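Local coordinates for protein inorganic pyrophosphatase (Shewanella sp. AS-11, PDB 6LL8) that probably hydrolyses diphosphate to two phosphates at a cluster of divalent metal ions held between its DHH and DHHA2 domains, with manganese as the usual cofactor, at residues His9-Ser14 with Leu198-Phe203; Leu23-Asn28 with Lys131-Ile136; Val72-Ser75 with Gln79-Asp82; Glu108-Pro113 with Tyr125-Val130. One frame throughout, in Å; residues are numbered along the deposited sequence. Where two conformers were deposited one is given.

Three of the four contacts lie within the DHH domain; interaction 1 alone reaches across to the DHHA2 domain. Interactions 1 and 3 touch one another, their centres about 12 Å apart, and share a magnesium ion and the imidodiphosphate, so together they line the active site. Interactions 2 and 4 sit farther out, about 24 and 25 Å from interaction 1 between centres. Interaction 2 joins helix 14-29 to the start of helix 134-147, and interaction 4 joins strand 108-111, an outermost strand of the parallel sheet, to helix 117-128. Their centres are about 13 Å apart, with Tyr125 touching Tyr25 and Ile132. Along the chain, interaction 3 closes before interaction 4 opens, both fall between the segments of interaction 2, and interaction 1 spans them all.

Interaction 1. Residues His9-Ser14 with Leu198-Phe203; sequences HKIPDS and LVMRDF. With MG (magnesium ion), chain C; MG (magnesium ion), chain F; 2PN (imidodiphosphoric acid), chain I.
Ile11 reaches from the DHH domain onto the DHHA2 turn at Met200-Phe203 and makes the direct contact between the two segments. Its CG2 methyl rests 3.3 Å from Met200 O and close to Arg201 O. The other branch, with CG1 beside the backbone N (chi1 -53°), carries CD1 to 3.6 Å from Met200 CE and on to the edge of the Phe203 ring. Met200, bent at chi2 and chi3, crosses Ile11 at about a right angle and lays SD over one face of that ring.

Polar contact between the segments runs through water. One water donates to both Lys10 O and Phe203 O, and another joins Asp13 OD2 to Asp202 OD1, 2.7 Å from the latter. Asp202 OD1 also forms a salt bridge with Arg294, which itself binds the imidodiphosphate.

His9 and Asp13, in the same loop as Ile11, bind metal. His9 NE2 binds one magnesium ion at 2.2 Å, while ND1 donates to Lys10 O at 2.9 Å and holds the imidazole's rotation. Asp13 chelates the same ion through both oxygens, and its OD2 also bridges to a second magnesium, 2.4 Å away. The imidodiphosphate supplies O1 to the first ion and O2 to the second.

A donating water thus lies between the Asp13 and Asp202 carboxylates and would ease their repulsion; the magnesium ions probably offset the charge of Asp13, and Arg294 probably that of Asp202.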
# COMPACT_ATOMS: atom_id res chain seq x y z
N HIS A 9 1.91 -4.03 -5.77
CA HIS A 9 2.47 -2.80 -6.35
C HIS A 9 3.98 -2.74 -6.23
O HIS A 9 4.58 -3.28 -5.29
CB HIS A 9 1.78 -1.54 -5.82
CG HIS A 9 1.67 -1.36 -4.34
ND1 HIS A 9 2.72 -1.00 -3.51
CD2 HIS A 9 0.58 -1.44 -3.53
CE1 HIS A 9 2.24 -0.91 -2.25
NE2 HIS A 9 0.93 -1.17 -2.23
N LYS A 10 4.58 -1.94 -7.12
CA LYS A 10 5.93 -1.44 -6.92
C LYS A 10 6.05 -0.87 -5.52
O LYS A 10 5.10 -0.29 -5.01
CB LYS A 10 6.26 -0.38 -7.97
CG LYS A 10 6.59 -0.88 -9.36
CD LYS A 10 7.04 0.22 -10.29
CE LYS A 10 7.61 -0.31 -11.58
NZ LYS A 10 8.10 0.84 -12.38
N ILE A 11 7.23 -1.01 -4.94
CA ILE A 11 7.47 -0.57 -3.54
C ILE A 11 6.42 -1.25 -2.68
O ILE A 11 5.50 -0.66 -2.10
CB ILE A 11 7.55 0.95 -3.38
CG1 ILE A 11 8.59 1.49 -4.38
CG2 ILE A 11 7.90 1.28 -1.93
CD1 ILE A 11 8.84 2.94 -4.30
N PRO A 12 6.47 -2.59 -2.62
CA PRO A 12 5.37 -3.33 -1.99
C PRO A 12 5.33 -3.06 -0.49
O PRO A 12 6.34 -2.97 0.18
CB PRO A 12 5.73 -4.78 -2.26
CG PRO A 12 7.21 -4.79 -2.49
CD PRO A 12 7.48 -3.47 -3.22
N ASP A 13 4.10 -3.07 0.02
CA ASP A 13 3.81 -3.04 1.45
C ASP A 13 3.30 -4.41 1.89
O ASP A 13 3.26 -5.37 1.11
CB ASP A 13 2.87 -1.91 1.76
CG ASP A 13 1.58 -1.94 0.95
OD1 ASP A 13 1.26 -2.97 0.32
OD2 ASP A 13 0.86 -0.91 0.93
N SER A 14 2.92 -4.51 3.15
CA SER A 14 2.50 -5.80 3.71
C SER A 14 1.29 -6.34 2.95
O SER A 14 1.21 -7.56 2.75
CB SER A 14 2.27 -5.70 5.19
OG SER A 14 3.46 -5.35 5.85
N LEU A 198 13.76 6.74 3.54
CA LEU A 198 12.46 7.04 4.16
C LEU A 198 11.48 7.56 3.12
O LEU A 198 10.31 7.12 3.10
CB LEU A 198 12.65 8.05 5.28
CG LEU A 198 13.43 7.56 6.50
CD1 LEU A 198 13.65 8.71 7.46
CD2 LEU A 198 12.73 6.40 7.19
N VAL A 199 11.89 8.48 2.25
CA VAL A 199 10.99 9.01 1.22
C VAL A 199 10.44 7.84 0.39
O VAL A 199 9.26 7.85 0.05
CB VAL A 199 11.71 10.06 0.35
CG1 VAL A 199 10.91 10.45 -0.86
CG2 VAL A 199 12.09 11.27 1.17
N MET A 200 11.28 6.88 0.03
CA MET A 200 10.90 5.79 -0.88
C MET A 200 10.27 4.61 -0.17
O MET A 200 9.86 3.68 -0.85
CB MET A 200 12.11 5.30 -1.68
CG MET A 200 12.72 6.34 -2.58
SD MET A 200 11.61 7.09 -3.72
CE MET A 200 11.12 5.65 -4.64
N ARG A 201 10.19 4.61 1.14
CA ARG A 201 9.77 3.39 1.86
C ARG A 201 8.33 3.00 1.50
O ARG A 201 8.06 1.80 1.44
CB ARG A 201 9.88 3.62 3.36
CG ARG A 201 9.35 2.46 4.19
CD ARG A 201 10.00 2.39 5.53
NE ARG A 201 11.38 1.98 5.41
CZ ARG A 201 12.26 2.08 6.40
NH1 ARG A 201 11.89 2.61 7.55
NH2 ARG A 201 13.50 1.71 6.20
N ASP A 202 7.45 3.97 1.35
CA ASP A 202 6.02 3.72 1.11
C ASP A 202 5.55 4.76 0.11
O ASP A 202 4.73 5.63 0.45
CB ASP A 202 5.26 3.75 2.41
CG ASP A 202 3.78 3.47 2.34
OD1 ASP A 202 3.33 3.05 1.26
OD2 ASP A 202 3.15 3.63 3.43
N PHE A 203 6.12 4.68 -1.07
CA PHE A 203 6.03 5.71 -2.11
C PHE A 203 5.32 5.17 -3.32
O PHE A 203 5.61 4.04 -3.73
CB PHE A 203 7.45 6.15 -2.46
CG PHE A 203 7.51 7.21 -3.53
CD1 PHE A 203 7.57 6.84 -4.86
CD2 PHE A 203 7.50 8.55 -3.19
CE1 PHE A 203 7.63 7.81 -5.85
CE2 PHE A 203 7.53 9.52 -4.19
CZ PHE A 203 7.59 9.13 -5.51
MG MG C . -0.45 -1.55 -0.54
MG MG F . -0.86 -1.01 2.64
P1 2PN I . -2.41 0.68 0.37
O1 2PN I . -1.45 0.14 -0.69
O2 2PN I . -1.75 0.87 1.71
O3 2PN I . -3.66 -0.17 0.45
N1 2PN I . -2.89 2.17 -0.16
P2 2PN I . -2.62 3.72 0.32
O4 2PN I . -2.17 4.44 -0.95
O5 2PN I . -1.53 3.71 1.36
O6 2PN I . -3.93 4.27 0.85
O HOH W 1 4.86 2.35 -5.86
O HOH W 2 4.22 0.72 0.12
O HOH W 3 4.37 1.76 -2.42
O HOH W 4 5.97 0.02 1.88
O HOH W 5 0.93 1.80 1.41
O HOH W 6 -0.04 0.78 3.98
O HOH W 7 0.17 -2.79 3.89

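Interaction 2. Residues Leu23-Asn28 with Lys131-Ile136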
# COMPACT_ATOMS: atom_id res chain seq x y z
N LEU A 23 -3.03 -15.26 -1.88
CA LEU A 23 -3.78 -15.60 -3.09
C LEU A 23 -3.06 -16.68 -3.87
O LEU A 23 -3.74 -17.56 -4.42
CB LEU A 23 -4.02 -14.36 -3.93
CG LEU A 23 -4.77 -14.60 -5.24
CD1 LEU A 23 -6.09 -15.31 -5.05
CD2 LEU A 23 -4.97 -13.29 -5.99
N ALA A 24 -1.73 -16.69 -3.94
CA ALA A 24 -1.05 -17.80 -4.63
C ALA A 24 -1.41 -19.13 -3.97
O ALA A 24 -1.63 -20.14 -4.66
CB ALA A 24 0.44 -17.60 -4.67
N TYR A 25 -1.46 -19.17 -2.64
CA TYR A 25 -1.80 -20.43 -1.94
C TYR A 25 -3.19 -20.86 -2.37
O TYR A 25 -3.44 -22.03 -2.69
CB TYR A 25 -1.70 -20.24 -0.44
CG TYR A 25 -2.12 -21.48 0.32
CD1 TYR A 25 -1.24 -22.53 0.53
CD2 TYR A 25 -3.40 -21.64 0.77
CE1 TYR A 25 -1.67 -23.66 1.20
CE2 TYR A 25 -3.87 -22.77 1.40
CZ TYR A 25 -2.98 -23.79 1.63
OH TYR A 25 -3.39 -24.95 2.27
N LEU A 26 -4.16 -19.94 -2.33
CA LEU A 26 -5.56 -20.25 -2.70
C LEU A 26 -5.61 -20.77 -4.13
O LEU A 26 -6.25 -21.81 -4.38
CB LEU A 26 -6.39 -18.98 -2.56
CG LEU A 26 -7.83 -19.09 -3.06
CD1 LEU A 26 -8.59 -20.22 -2.38
CD2 LEU A 26 -8.54 -17.78 -2.90
N LYS A 27 -4.97 -20.11 -5.08
CA LYS A 27 -4.98 -20.54 -6.49
C LYS A 27 -4.41 -21.96 -6.59
O LYS A 27 -5.00 -22.81 -7.27
CB LYS A 27 -4.19 -19.55 -7.34
CG LYS A 27 -4.94 -18.27 -7.62
CD LYS A 27 -6.17 -18.47 -8.44
CE LYS A 27 -6.64 -17.22 -9.13
NZ LYS A 27 -7.79 -17.48 -9.99
N ASN A 28 -3.29 -22.23 -5.96
CA ASN A 28 -2.73 -23.59 -6.03
C ASN A 28 -3.71 -24.60 -5.43
O ASN A 28 -3.82 -25.71 -5.96
CB ASN A 28 -1.35 -23.65 -5.39
CG ASN A 28 -0.32 -22.96 -6.25
OD1 ASN A 28 -0.23 -23.25 -7.44
ND2 ASN A 28 0.47 -22.07 -5.68
N LYS A 131 -9.83 -23.95 3.10
CA LYS A 131 -9.40 -23.69 4.48
C LYS A 131 -8.18 -22.76 4.45
O LYS A 131 -7.27 -22.90 3.62
CB LYS A 131 -9.00 -24.99 5.16
CG LYS A 131 -10.14 -25.98 5.30
CD LYS A 131 -11.38 -25.46 5.99
CE LYS A 131 -12.47 -26.51 6.05
NZ LYS A 131 -13.25 -26.58 4.78
N ILE A 132 -8.16 -21.83 5.38
CA ILE A 132 -7.02 -20.88 5.53
C ILE A 132 -6.10 -21.48 6.58
O ILE A 132 -6.52 -21.61 7.74
CB ILE A 132 -7.48 -19.47 5.92
CG1 ILE A 132 -8.52 -18.95 4.93
CG2 ILE A 132 -6.25 -18.58 6.01
CD1 ILE A 132 -9.10 -17.60 5.28
N PRO A 133 -4.86 -21.85 6.24
CA PRO A 133 -3.95 -22.37 7.24
C PRO A 133 -3.58 -21.28 8.26
O PRO A 133 -3.65 -20.10 7.98
CB PRO A 133 -2.68 -22.74 6.47
CG PRO A 133 -3.09 -22.77 5.01
CD PRO A 133 -4.30 -21.89 4.89
N ALA A 134 -3.18 -21.70 9.42
CA ALA A 134 -2.85 -20.80 10.53
C ALA A 134 -1.81 -19.76 10.13
O ALA A 134 -1.95 -18.58 10.51
CB ALA A 134 -2.43 -21.55 11.76
N ASN A 135 -0.77 -20.17 9.46
CA ASN A 135 0.32 -19.24 9.11
C ASN A 135 -0.17 -18.17 8.13
O ASN A 135 0.14 -16.99 8.27
CB ASN A 135 1.59 -19.99 8.68
CG ASN A 135 1.45 -20.90 7.45
OD1 ASN A 135 0.36 -21.19 6.95
ND2 ASN A 135 2.56 -21.47 7.02
N ILE A 136 -0.87 -18.60 7.09
CA ILE A 136 -1.46 -17.68 6.10
C ILE A 136 -2.45 -16.75 6.82
O ILE A 136 -2.45 -15.53 6.57
CB ILE A 136 -2.17 -18.44 4.97
CG1 ILE A 136 -1.19 -19.30 4.18
CG2 ILE A 136 -2.98 -17.49 4.10
CD1 ILE A 136 -0.36 -18.54 3.25
O HOH W 8 -6.00 -25.12 2.78
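Tyr25 carries the whole contact from helix 14-29, pointing its ring at Pro133 and its hydroxyl past it. Earlier in the segment, Leu23 and Ala24 turn to strand 4-7, both packing on Val6, and Tyr25 alone meets Lys131-Ile136. With CG anti to the backbone N (chi1 177°), the phenol extends toward the loop that precedes helix 134-147. Pro133 arrives from the opposite direction: its CG lies 3.5 Å from Tyr25 CZ and equally near the hydroxyl oxygen, while CD is 3.6 Å from Tyr25 CE2. The proline ring therefore sits obliquely against the phenol's outer half. Nearer the helix backbone, Ile136 CD1 touches Tyr25 CB at 4.3 Å, a looser apolar contact at the root of the side chain.

The hydroxyl is tied in by a water lying in the ring plane, 2.7 Å from Tyr25 OH, which donates a hydrogen bond to Lys131 O. That bridge links the helix to the loop backbone and gives the phenol a polar partner beyond its apolar seat. Leu26, one residue on, packs on Tyr125 of helix 117-128.

Pro133 occupies the N-cap position of helix 134-147, so the tyrosine packs where that helix starts. This is helix-to-loop packing in the helical layer of the DHH domain, beside its parallel beta-sheet.

Interaction 3. Residues Val72-Ser75 with Gln79-Asp82; sequences VDHS and QAPD. With MG (magnesium ion), chain C; MG (magnesium ion), chain D; 2PN (imidodiphosphoric acid), chain I.
Gln79 meets His74 within the loop that leaves strand 68-72 of the parallel sheet in the DHH domain, a loop that also carries the metal ligand Asp73. Gln79 lays its CB over one face of the imidazole as a CH-pi contact, 3.9 Å from the ring centroid and 22° off the ring normal. Beyond CG the glutamine chain is extended and slides past the histidine in the opposite direction, so its OE1 comes to 3.4 Å from His74 CB, with the amide plane tilted 31° from the imidazole. The backbone carbonyl of Gln79 lies over a ring face too. The same OE1 accepts from a water, 2.7 Å away, that also donates to Asp73 O, and this ties the glutamine to the backbone of the metal-binding residue.

Ala80 comes next, its backbone N 3.5 Å from His74 CE1, approaching the ring obliquely, and its methyl touching the same carbon. His74 itself projects into this packing with CG between its own backbone N and carbonyl carbon (chi1 75°), while ND1 is hydrogen-bonded to the backbone N of Glu76, fixing the ring's rotation. Farther along, Asp82 pairs with Lys10 in a salt bridge, joining the loop to the segment that bears His9.

One residue before His74, Asp73 bridges two magnesium ions: OD2 binds one, shared with His9 and Asp13, and OD1 binds the other at 2.1 Å. Each ion also takes an imidodiphosphate oxygen, and O3 of that ligand lies 3.3 Å from Asp73 OD1.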
# COMPACT_ATOMS: atom_id res chain seq x y z
N VAL A 72 -2.38 -7.51 -7.45
CA VAL A 72 -2.87 -7.29 -6.07
C VAL A 72 -2.64 -5.84 -5.70
O VAL A 72 -1.55 -5.31 -5.88
CB VAL A 72 -2.14 -8.24 -5.10
CG1 VAL A 72 -2.62 -8.08 -3.68
CG2 VAL A 72 -2.26 -9.69 -5.53
N ASP A 73 -3.66 -5.22 -5.09
CA ASP A 73 -3.47 -4.01 -4.28
C ASP A 73 -3.16 -2.76 -5.11
O ASP A 73 -2.67 -1.78 -4.53
CB ASP A 73 -2.45 -4.25 -3.18
CG ASP A 73 -2.32 -3.26 -2.07
OD1 ASP A 73 -3.36 -2.76 -1.54
OD2 ASP A 73 -1.16 -3.03 -1.69
N HIS A 74 -3.50 -2.74 -6.38
CA HIS A 74 -3.53 -1.53 -7.21
C HIS A 74 -4.19 -1.84 -8.55
O HIS A 74 -4.35 -3.02 -8.88
CB HIS A 74 -2.12 -0.97 -7.45
CG HIS A 74 -1.34 -1.76 -8.42
ND1 HIS A 74 -1.23 -1.36 -9.75
CD2 HIS A 74 -0.64 -2.89 -8.25
CE1 HIS A 74 -0.48 -2.29 -10.34
NE2 HIS A 74 -0.07 -3.22 -9.47
N SER A 75 -4.44 -0.81 -9.35
CA SER A 75 -4.81 -1.02 -10.76
C SER A 75 -4.20 0.05 -11.66
O SER A 75 -4.86 0.52 -12.59
CB SER A 75 -6.29 -1.17 -10.95
OG SER A 75 -7.01 -0.04 -10.49
N GLN A 79 2.29 1.61 -11.08
CA GLN A 79 2.59 0.72 -9.94
C GLN A 79 2.73 -0.72 -10.40
O GLN A 79 3.05 -1.58 -9.57
CB GLN A 79 1.51 0.87 -8.88
CG GLN A 79 1.49 2.27 -8.30
CD GLN A 79 0.37 2.45 -7.32
OE1 GLN A 79 0.09 1.50 -6.54
NE2 GLN A 79 -0.13 3.70 -7.25
N ALA A 80 2.49 -1.01 -11.67
CA ALA A 80 2.58 -2.36 -12.24
C ALA A 80 3.99 -2.63 -12.72
O ALA A 80 4.81 -1.72 -12.87
CB ALA A 80 1.65 -2.47 -13.43
N PRO A 81 4.31 -3.90 -13.05
CA PRO A 81 5.57 -4.15 -13.73
C PRO A 81 5.72 -3.27 -14.97
O PRO A 81 4.74 -3.01 -15.65
CB PRO A 81 5.47 -5.64 -14.09
CG PRO A 81 4.51 -6.22 -13.06
CD PRO A 81 3.49 -5.12 -12.85
N ASP A 82 6.96 -2.94 -15.30
CA ASP A 82 7.21 -2.02 -16.42
C ASP A 82 6.70 -2.63 -17.74
O ASP A 82 6.26 -1.88 -18.61
CB ASP A 82 8.68 -1.71 -16.54
CG ASP A 82 9.22 -0.81 -15.46
OD1 ASP A 82 8.41 -0.17 -14.78
OD2 ASP A 82 10.46 -0.69 -15.40
MG MG C . -0.45 -1.55 -0.54
MG MG D . -3.69 -2.22 0.51
P1 2PN I . -2.41 0.68 0.37
O1 2PN I . -1.45 0.14 -0.69
O2 2PN I . -1.75 0.87 1.71
O3 2PN I . -3.66 -0.17 0.45
N1 2PN I . -2.89 2.17 -0.16
P2 2PN I . -2.62 3.72 0.32
O4 2PN I . -2.17 4.44 -0.95
O5 2PN I . -1.53 3.71 1.36
O6 2PN I . -3.93 4.27 0.85
O HOH W 9 -1.89 1.00 -4.79

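Interaction 4. Residues Glu108-Pro113 with Tyr125-Val130; sequences ECWIRP and YDFYQV
Trp110 and Phe127 join strand 108-111, at an edge of the parallel sheet of the DHH domain, to the C-terminal end of helix 117-128. The backbones stay well apart, with 11.5 Å between Trp110 CA and Phe127 CA, so side chains bridge the gap. The helix ends in a Schellman motif: Gln129, with positive phi (58°), is the C-prime residue, and Val130 N donates to Tyr125 O. This termination falls directly after Phe127 and Tyr128, the two aromatic residues whose side chains reach the strand.

The apolar half of the contact is an offset edge-to-face pair. The six-membered ring of Trp110 turns its edge toward the face of Phe127, the planes meeting at 67° and the centroids 5.7 Å apart. Its leading atom, Trp110 CH2, touches Phe127 CB at 3.9 Å and CG just as closely. Phe127 CD2 in turn lies over the centre of the Tyr128 ring. Inside the fold, the indole also packs on Val120 and Met124 of the same helix, and on Val93.

The polar half is built on water, in the one of two Glu108 conformers described here. Glu108 and Tyr128 approach from opposite directions, carboxylate and phenol nearly coplanar, but too far apart for a direct bond. One water spans Glu108 OE1 and Tyr128 OH, while a second gathers Glu108 OE2, Tyr128 OH and the indole N-H. In this conformer Glu108 OE1 also accepts from Trp110 NE1 in a weak bond and is hydrogen-bonded to Tyr70. The second water lies in the indole plane, accepting from Trp110 NE1 at 3.2 Å.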
# COMPACT_ATOMS: atom_id res chain seq x y z
N GLU A 108 -10.79 -11.60 -14.24
CA GLU A 108 -11.46 -11.45 -12.94
C GLU A 108 -11.04 -10.16 -12.27
O GLU A 108 -9.85 -9.82 -12.27
CB GLU A 108 -10.96 -12.46 -11.94
CG GLU A 108 -11.30 -13.86 -12.27
CD GLU A 108 -11.24 -14.77 -11.07
OE1 GLU A 108 -10.55 -14.46 -10.03
OE2 GLU A 108 -11.94 -15.74 -11.15
N CYS A 109 -12.00 -9.45 -11.70
CA CYS A 109 -11.69 -8.38 -10.75
C CYS A 109 -12.52 -8.63 -9.50
O CYS A 109 -13.75 -8.73 -9.56
CB CYS A 109 -11.99 -6.99 -11.26
SG CYS A 109 -11.12 -6.59 -12.80
N TRP A 110 -11.81 -8.71 -8.38
CA TRP A 110 -12.39 -8.72 -7.02
C TRP A 110 -11.94 -7.42 -6.38
O TRP A 110 -10.89 -7.37 -5.75
CB TRP A 110 -11.90 -9.94 -6.25
CG TRP A 110 -12.38 -11.27 -6.71
CD1 TRP A 110 -11.94 -11.98 -7.78
CD2 TRP A 110 -13.29 -12.09 -6.00
NE1 TRP A 110 -12.57 -13.18 -7.80
CE2 TRP A 110 -13.38 -13.30 -6.72
CE3 TRP A 110 -14.03 -11.93 -4.83
CZ2 TRP A 110 -14.17 -14.35 -6.28
CZ3 TRP A 110 -14.81 -12.98 -4.40
CH2 TRP A 110 -14.88 -14.16 -5.12
N ILE A 111 -12.70 -6.36 -6.60
CA ILE A 111 -12.33 -5.02 -6.12
C ILE A 111 -13.45 -4.58 -5.21
O ILE A 111 -14.63 -4.64 -5.59
CB ILE A 111 -12.02 -4.06 -7.28
CG1 ILE A 111 -10.86 -4.59 -8.14
CG2 ILE A 111 -11.76 -2.66 -6.72
CD1 ILE A 111 -10.55 -3.79 -9.40
N ARG A 112 -13.12 -4.17 -4.00
CA ARG A 112 -14.13 -3.75 -3.01
C ARG A 112 -13.57 -2.55 -2.27
O ARG A 112 -12.38 -2.56 -1.95
CB ARG A 112 -14.43 -4.86 -2.01
CG ARG A 112 -14.92 -6.16 -2.62
CD ARG A 112 -16.33 -6.10 -3.17
NE ARG A 112 -16.72 -7.48 -3.51
CZ ARG A 112 -16.42 -8.08 -4.69
NH1 ARG A 112 -15.81 -7.43 -5.66
NH2 ARG A 112 -16.72 -9.34 -4.88
N PRO A 113 -14.41 -1.56 -1.93
CA PRO A 113 -13.92 -0.36 -1.27
C PRO A 113 -13.81 -0.57 0.24
O PRO A 113 -14.46 0.10 1.03
CB PRO A 113 -14.96 0.68 -1.68
CG PRO A 113 -16.22 -0.12 -1.74
CD PRO A 113 -15.82 -1.44 -2.35
N TYR A 125 -11.32 -16.93 -0.43
CA TYR A 125 -11.22 -18.23 0.25
C TYR A 125 -12.62 -18.72 0.61
O TYR A 125 -12.90 -19.91 0.44
CB TYR A 125 -10.38 -18.17 1.53
CG TYR A 125 -8.89 -18.27 1.32
CD1 TYR A 125 -8.09 -17.16 1.09
CD2 TYR A 125 -8.27 -19.48 1.53
CE1 TYR A 125 -6.72 -17.28 0.96
CE2 TYR A 125 -6.90 -19.62 1.41
CZ TYR A 125 -6.11 -18.51 1.14
OH TYR A 125 -4.75 -18.67 1.06
N ASP A 126 -13.47 -17.84 1.12
CA ASP A 126 -14.84 -18.21 1.51
C ASP A 126 -15.60 -18.69 0.28
O ASP A 126 -16.34 -19.70 0.37
CB ASP A 126 -15.61 -17.05 2.13
CG ASP A 126 -15.12 -16.54 3.47
OD1 ASP A 126 -14.41 -17.25 4.14
OD2 ASP A 126 -15.51 -15.39 3.82
N PHE A 127 -15.47 -18.00 -0.82
CA PHE A 127 -16.20 -18.35 -2.05
C PHE A 127 -15.81 -19.76 -2.50
O PHE A 127 -16.69 -20.54 -2.91
CB PHE A 127 -15.89 -17.33 -3.14
CG PHE A 127 -16.49 -17.67 -4.48
CD1 PHE A 127 -17.85 -17.54 -4.72
CD2 PHE A 127 -15.69 -18.16 -5.50
CE1 PHE A 127 -18.38 -17.90 -5.95
CE2 PHE A 127 -16.23 -18.51 -6.72
CZ PHE A 127 -17.58 -18.36 -6.95
N TYR A 128 -14.53 -20.08 -2.51
CA TYR A 128 -14.03 -21.39 -2.97
C TYR A 128 -14.12 -22.46 -1.89
O TYR A 128 -13.83 -23.64 -2.16
CB TYR A 128 -12.59 -21.24 -3.48
CG TYR A 128 -12.46 -20.47 -4.76
CD1 TYR A 128 -12.90 -21.01 -5.95
CD2 TYR A 128 -11.89 -19.21 -4.77
CE1 TYR A 128 -12.74 -20.35 -7.15
CE2 TYR A 128 -11.74 -18.53 -5.96
CZ TYR A 128 -12.15 -19.10 -7.15
OH TYR A 128 -11.97 -18.40 -8.31
N GLN A 129 -14.45 -22.08 -0.67
CA GLN A 129 -14.55 -23.01 0.48
C GLN A 129 -13.21 -23.72 0.68
O GLN A 129 -13.15 -24.92 0.99
CB GLN A 129 -15.71 -23.98 0.30
CG GLN A 129 -17.08 -23.31 0.23
CD GLN A 129 -18.15 -24.36 0.00
OE1 GLN A 129 -18.34 -24.86 -1.11
NE2 GLN A 129 -18.77 -24.76 1.08
N VAL A 130 -12.14 -22.95 0.64
CA VAL A 130 -10.77 -23.43 0.93
C VAL A 130 -10.37 -23.01 2.35
O VAL A 130 -10.54 -21.84 2.74
CB VAL A 130 -9.80 -22.89 -0.13
CG1 VAL A 130 -8.37 -23.14 0.25
CG2 VAL A 130 -10.13 -23.49 -1.48
O HOH W 10 -9.87 -16.65 -8.41
O HOH W 11 -13.22 -16.05 -9.04